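Side-chain contacts in lysine-sensitive aspartokinase 3 (Escherichia coli, PDB 2J0W), which catalyses the ATP-dependent phosphorylation of L-aspartate to 4-phospho-L-aspartate, the first step toward lysine, under feedback inhibition by lysine: residues Asp241-Phe245 with Ala246-Glu250; His260-Thr263 with Leu264-Ala267. One frame throughout, in Å; residues are numbered along the deposited sequence.

Contact 1: Asp241-Phe245 with Ala246-Glu250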
ATOM      1  N   ASP A 241      -1.472  25.270  20.483  1.00 71.04           N
ATOM      2  CA  ASP A 241      -0.903  26.602  20.268  1.00 72.64           C
ATOM      3  C   ASP A 241       0.047  26.761  19.083  1.00 69.63           C
ATOM      4  O   ASP A 241       0.082  27.822  18.454  1.00 68.91           O
ATOM      5  CB  ASP A 241      -0.223  27.093  21.550  1.00 76.95           C
ATOM      6  CG  ASP A 241      -1.186  27.158  22.729  1.00 80.03           C
ATOM      7  OD1 ASP A 241      -2.258  27.798  22.588  1.00 74.22           O
ATOM      8  OD2 ASP A 241      -0.867  26.579  23.789  1.00 84.00           O
ATOM      9  N   GLU A 242       0.828  25.736  18.768  1.00 69.41           N
ATOM     10  CA  GLU A 242       1.742  25.865  17.637  1.00 70.11           C
ATOM     11  C   GLU A 242       2.071  24.505  17.037  1.00 67.35           C
ATOM     12  O   GLU A 242       2.261  23.533  17.765  1.00 65.27           O
ATOM     13  CB  GLU A 242       3.032  26.579  18.069  1.00 71.77           C
ATOM     14  CG  GLU A 242       3.940  26.972  16.906  1.00 83.79           C
ATOM     15  CD  GLU A 242       5.235  27.629  17.357  1.00 94.48           C
ATOM     16  OE1 GLU A 242       6.000  26.984  18.102  1.00 98.42           O
ATOM     17  OE2 GLU A 242       5.482  28.788  16.964  1.00 97.90           O
ATOM     18  N   ILE A 243       2.129  24.446  15.705  1.00 63.46           N
ATOM     19  CA  ILE A 243       2.418  23.205  14.972  1.00 60.65           C
ATOM     20  C   ILE A 243       3.154  23.517  13.670  1.00 60.02           C
ATOM     21  O   ILE A 243       3.209  24.675  13.250  1.00 61.59           O
ATOM     22  CB  ILE A 243       1.123  22.455  14.601  1.00 61.88           C
ATOM     23  CG1 ILE A 243       1.474  21.067  14.068  1.00 64.65           C
ATOM     24  CG2 ILE A 243       0.355  23.234  13.534  1.00 56.32           C
ATOM     25  CD1 ILE A 243       0.294  20.166  13.854  1.00 61.95           C
ATOM     26  N   ALA A 244       3.695  22.477  13.028  1.00 57.12           N
ATOM     27  CA  ALA A 244       4.455  22.623  11.775  1.00 58.33           C
ATOM     28  C   ALA A 244       3.697  22.152  10.538  1.00 58.56           C
ATOM     29  O   ALA A 244       2.783  21.311  10.617  1.00 59.10           O
ATOM     30  CB  ALA A 244       5.788  21.881  11.864  1.00 54.02           C
ATOM     31  N   PHE A 245       4.115  22.699   9.396  1.00 56.40           N
ATOM     32  CA  PHE A 245       3.527  22.410   8.085  1.00 56.80           C
ATOM     33  C   PHE A 245       3.104  20.970   7.801  1.00 59.10           C
ATOM     34  O   PHE A 245       1.907  20.685   7.699  1.00 60.46           O
ATOM     35  CB  PHE A 245       4.473  22.889   6.982  1.00 49.84           C
ATOM     36  CG  PHE A 245       4.538  24.381   6.857  1.00 52.16           C
ATOM     37  CD1 PHE A 245       3.396  25.158   7.073  1.00 43.53           C
ATOM     38  CD2 PHE A 245       5.718  25.011   6.473  1.00 56.75           C
ATOM     39  CE1 PHE A 245       3.428  26.524   6.906  1.00 49.03           C
ATOM     40  CE2 PHE A 245       5.764  26.392   6.301  1.00 55.96           C
ATOM     41  CZ  PHE A 245       4.617  27.151   6.517  1.00 49.68           C
ATOM     42  N   ALA A 246       4.068  20.065   7.670  1.00 59.18           N
ATOM     43  CA  ALA A 246       3.717  18.686   7.356  1.00 61.55           C
ATOM     44  C   ALA A 246       2.764  18.094   8.381  1.00 59.83           C
ATOM     45  O   ALA A 246       1.856  17.346   8.019  1.00 61.31           O
ATOM     46  CB  ALA A 246       4.972  17.830   7.226  1.00 58.31           C
ATOM     47  N   GLU A 247       2.954  18.421   9.652  1.00 57.11           N
ATOM     48  CA  GLU A 247       2.047  17.882  10.654  1.00 59.30           C
ATOM     49  C   GLU A 247       0.618  18.216  10.297  1.00 55.34           C
ATOM     50  O   GLU A 247      -0.218  17.344  10.104  1.00 54.31           O
ATOM     51  CB  GLU A 247       2.345  18.467  12.032  1.00 66.34           C
ATOM     52  CG  GLU A 247       3.418  17.754  12.800  1.00 72.43           C
ATOM     53  CD  GLU A 247       3.761  18.486  14.068  1.00 68.49           C
ATOM     54  OE1 GLU A 247       4.536  19.460  13.995  1.00 62.76           O
ATOM     55  OE2 GLU A 247       3.239  18.093  15.127  1.00 63.96           O
ATOM     56  N   ALA A 248       0.357  19.510  10.222  1.00 56.88           N
ATOM     57  CA  ALA A 248      -0.962  20.047   9.907  1.00 58.33           C
ATOM     58  C   ALA A 248      -1.405  19.683   8.503  1.00 57.43           C
ATOM     59  O   ALA A 248      -2.568  19.343   8.279  1.00 55.21           O
ATOM     60  CB  ALA A 248      -0.931  21.551  10.050  1.00 60.24           C
ATOM     61  N   ALA A 249      -0.464  19.777   7.568  1.00 54.73           N
ATOM     62  CA  ALA A 249      -0.718  19.455   6.179  1.00 50.73           C
ATOM     63  C   ALA A 249      -1.434  18.121   6.138  1.00 51.15           C
ATOM     64  O   ALA A 249      -2.447  17.962   5.456  1.00 50.37           O
ATOM     65  CB  ALA A 249       0.588  19.361   5.424  1.00 42.95           C
ATOM     66  N   GLU A 250      -0.908  17.170   6.903  1.00 53.63           N
ATOM     67  CA  GLU A 250      -1.483  15.837   6.964  1.00 57.97           C
ATOM     68  C   GLU A 250      -2.783  15.798   7.759  1.00 62.05           C
ATOM     69  O   GLU A 250      -3.636  14.937   7.512  1.00 63.28           O
ATOM     70  CB  GLU A 250      -0.462  14.841   7.533  1.00 53.91           C
ATOM     71  CG  GLU A 250       0.483  14.273   6.467  1.00 67.59           C
ATOM     72  CD  GLU A 250       1.352  13.118   6.967  1.00 72.67           C
ATOM     73  OE1 GLU A 250       0.865  12.315   7.795  1.00 72.21           O
ATOM     74  OE2 GLU A 250       2.518  12.999   6.516  1.00 68.74           O
TER

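Contact 2: His260-Thr263 with Leu264-Ala267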
ATOM      1  N   HIS A 260      -8.376  23.638   4.260  1.00 49.00           N
ATOM      2  CA  HIS A 260      -8.574  22.940   3.016  1.00 49.14           C
ATOM      3  C   HIS A 260      -7.265  22.169   2.819  1.00 50.59           C
ATOM      4  O   HIS A 260      -6.179  22.701   3.042  1.00 49.98           O
ATOM      5  CB  HIS A 260      -8.779  23.939   1.876  1.00 47.18           C
ATOM      6  CG  HIS A 260      -9.013  23.293   0.552  1.00 42.80           C
ATOM      7  ND1 HIS A 260     -10.257  22.861   0.143  1.00 46.67           N
ATOM      8  CD2 HIS A 260      -8.150  22.939  -0.427  1.00 41.25           C
ATOM      9  CE1 HIS A 260     -10.149  22.267  -1.031  1.00 50.95           C
ATOM     10  NE2 HIS A 260      -8.879  22.298  -1.398  1.00 48.61           N
ATOM     11  N   PRO A 261      -7.359  20.897   2.424  1.00 48.14           N
ATOM     12  CA  PRO A 261      -6.195  20.043   2.196  1.00 45.31           C
ATOM     13  C   PRO A 261      -5.089  20.642   1.329  1.00 46.44           C
ATOM     14  O   PRO A 261      -3.961  20.159   1.358  1.00 49.39           O
ATOM     15  CB  PRO A 261      -6.813  18.802   1.567  1.00 33.04           C
ATOM     16  CG  PRO A 261      -8.081  18.681   2.299  1.00 37.60           C
ATOM     17  CD  PRO A 261      -8.602  20.109   2.345  1.00 43.36           C
ATOM     18  N   ALA A 262      -5.402  21.686   0.570  1.00 45.98           N
ATOM     19  CA  ALA A 262      -4.413  22.306  -0.315  1.00 47.18           C
ATOM     20  C   ALA A 262      -3.923  23.676   0.151  1.00 52.14           C
ATOM     21  O   ALA A 262      -3.134  24.327  -0.547  1.00 51.04           O
ATOM     22  CB  ALA A 262      -4.984  22.434  -1.736  1.00 35.20           C
ATOM     23  N   THR A 263      -4.388  24.123   1.316  1.00 54.16           N
ATOM     24  CA  THR A 263      -3.986  25.428   1.837  1.00 52.26           C
ATOM     25  C   THR A 263      -2.476  25.554   2.008  1.00 51.67           C
ATOM     26  O   THR A 263      -1.853  26.471   1.473  1.00 49.02           O
ATOM     27  CB  THR A 263      -4.612  25.709   3.208  1.00 51.34           C
ATOM     28  OG1 THR A 263      -5.996  25.326   3.203  1.00 50.39           O
ATOM     29  CG2 THR A 263      -4.481  27.192   3.534  1.00 41.09           C
ATOM     30  N   LEU A 264      -1.898  24.613   2.748  1.00 52.48           N
ATOM     31  CA  LEU A 264      -0.470  24.608   3.058  1.00 53.03           C
ATOM     32  C   LEU A 264       0.522  24.391   1.908  1.00 55.49           C
ATOM     33  O   LEU A 264       1.721  24.647   2.076  1.00 53.61           O
ATOM     34  CB  LEU A 264      -0.208  23.599   4.189  1.00 51.48           C
ATOM     35  CG  LEU A 264      -1.066  23.862   5.450  1.00 47.21           C
ATOM     36  CD1 LEU A 264      -0.914  22.744   6.490  1.00 27.35           C
ATOM     37  CD2 LEU A 264      -0.676  25.210   6.038  1.00 33.01           C
ATOM     38  N   LEU A 265       0.056  23.935   0.747  1.00 52.80           N
ATOM     39  CA  LEU A 265       0.985  23.752  -0.363  1.00 54.79           C
ATOM     40  C   LEU A 265       1.722  25.056  -0.629  1.00 58.16           C
ATOM     41  O   LEU A 265       2.943  25.077  -0.724  1.00 60.80           O
ATOM     42  CB  LEU A 265       0.262  23.313  -1.633  1.00 55.59           C
ATOM     43  CG  LEU A 265      -0.176  21.854  -1.720  1.00 54.51           C
ATOM     44  CD1 LEU A 265      -0.861  21.619  -3.083  1.00 41.31           C
ATOM     45  CD2 LEU A 265       1.043  20.934  -1.532  1.00 42.27           C
ATOM     46  N   PRO A 266       0.986  26.165  -0.783  1.00 62.15           N
ATOM     47  CA  PRO A 266       1.712  27.412  -1.029  1.00 64.84           C
ATOM     48  C   PRO A 266       2.500  27.792   0.221  1.00 64.12           C
ATOM     49  O   PRO A 266       3.601  28.333   0.130  1.00 65.97           O
ATOM     50  CB  PRO A 266       0.594  28.414  -1.343  1.00 64.16           C
ATOM     51  CG  PRO A 266      -0.465  27.550  -1.958  1.00 64.79           C
ATOM     52  CD  PRO A 266      -0.454  26.336  -1.056  1.00 64.01           C
ATOM     53  N   ALA A 267       1.930  27.499   1.385  1.00 63.68           N
ATOM     54  CA  ALA A 267       2.576  27.813   2.658  1.00 65.43           C
ATOM     55  C   ALA A 267       3.986  27.239   2.695  1.00 66.27           C
ATOM     56  O   ALA A 267       4.947  27.948   2.986  1.00 67.82           O
ATOM     57  CB  ALA A 267       1.755  27.252   3.812  1.00 62.67           C
TER

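Contact 1: Asp241-Phe245 with Ala246-Glu250
The junction between strand 239-244 and helix 245-253 is a helix N-terminus with one half of a capping box: A244 is the N-cap, and E247, three residues on, turns its carboxylate back to the A244 amide. A244 N donates to E247 OE1 over 3.3 Å with an N-H...O angle of 149°, reaching the oxygen from above the carboxylate plane. The alanine N-cap has no side-chain acceptor for the reciprocal bond. Its carbonyl starts the helical ladder, A248 N lying 3.0 Å from A244 O in a nearly straight bond. With CG beside its backbone N (chi1 -85°), E247 lies obliquely across I243: I243 CD1 meets E247 CB at 3.2 Å, and I243 CG1 approaches E247 CD at 3.4 Å. I243 CG2 reaches A248 CB more loosely, at 4.1 Å. E247 OE2 is held by a salt bridge to R300. Were E247 an alanine, the A244 amide would probably lose this acceptor and R300 its carboxylate mate. The strand and helix segments run almost perpendicular (87°); I243 and F245 lean on V289 of strand 287-290, while the F245 side chain also touches V268 of helix 264-270.

Contact 2: His260-Thr263 with Leu264-Ala267
L265 N points back to A262 O, 3.5 Å away in a weak hydrogen bond, overlapping the end of a type I beta turn from H260 to T263 that is closed by T263 N on H260 O at 2.9 Å. P266, four residues after A262, has no N-H to offer that carbonyl and brings its CD to 3.4 Å from A262 O instead. T263 adds a second grip on the turn. Its OG1, anti to its own carbonyl carbon and beside its backbone N (chi1 -44°), donates to H260 O at 2.6 Å, in the carbonyl plane and on a lone pair (C=O...O angle 120°). H260 O therefore accepts two bonds, and the one from OG1 helps to hold the hydroxyl in this rotation. The turn leads into helix 264-270 of the amino acid kinase fold, close to the catalytic cleft: the T263 side chain is about 8 Å from the bound magnesium ion and about 9 Å from the bound aspartate. Within the turn, the H260 imidazole has P261 CD 3.7 Å above one face, offset toward the rim, and A262 CB at its edge in the ring plane. The same A262 CB also makes a loose apolar contact with L265 CD1, at 4.4 Å. Helix 200-211 flanks this stretch, with Y203 against A262, D202 against T263, and L207 and E210 against P266; H260 ND1 makes a weak hydrogen bond to the carbonyl of R198, a substrate-binding residue.

In the fold
Both contacts lie where the chain enters a helix, and the two helices, consecutive in sequence, pack on each other: L264 CD1 of contact 2 comes within 3.7 Å of A248 C in contact 1, and F245 CE1 within 3.6 Å of A267 CB. Their centres are about 11 Å apart. Contact 2 is the more buried and central, about 9 Å from the centre of the chain against about 16 Å for contact 1, and belongs to the cleft side. Contact 1 joins a sheet strand to its helix, and E250 packs on E346 of the second subunit. Polar chemistry in contact 1 centres on a carboxylate taking the N-cap amide, in contact 2 on a hydroxyl and an amide sharing one carbonyl.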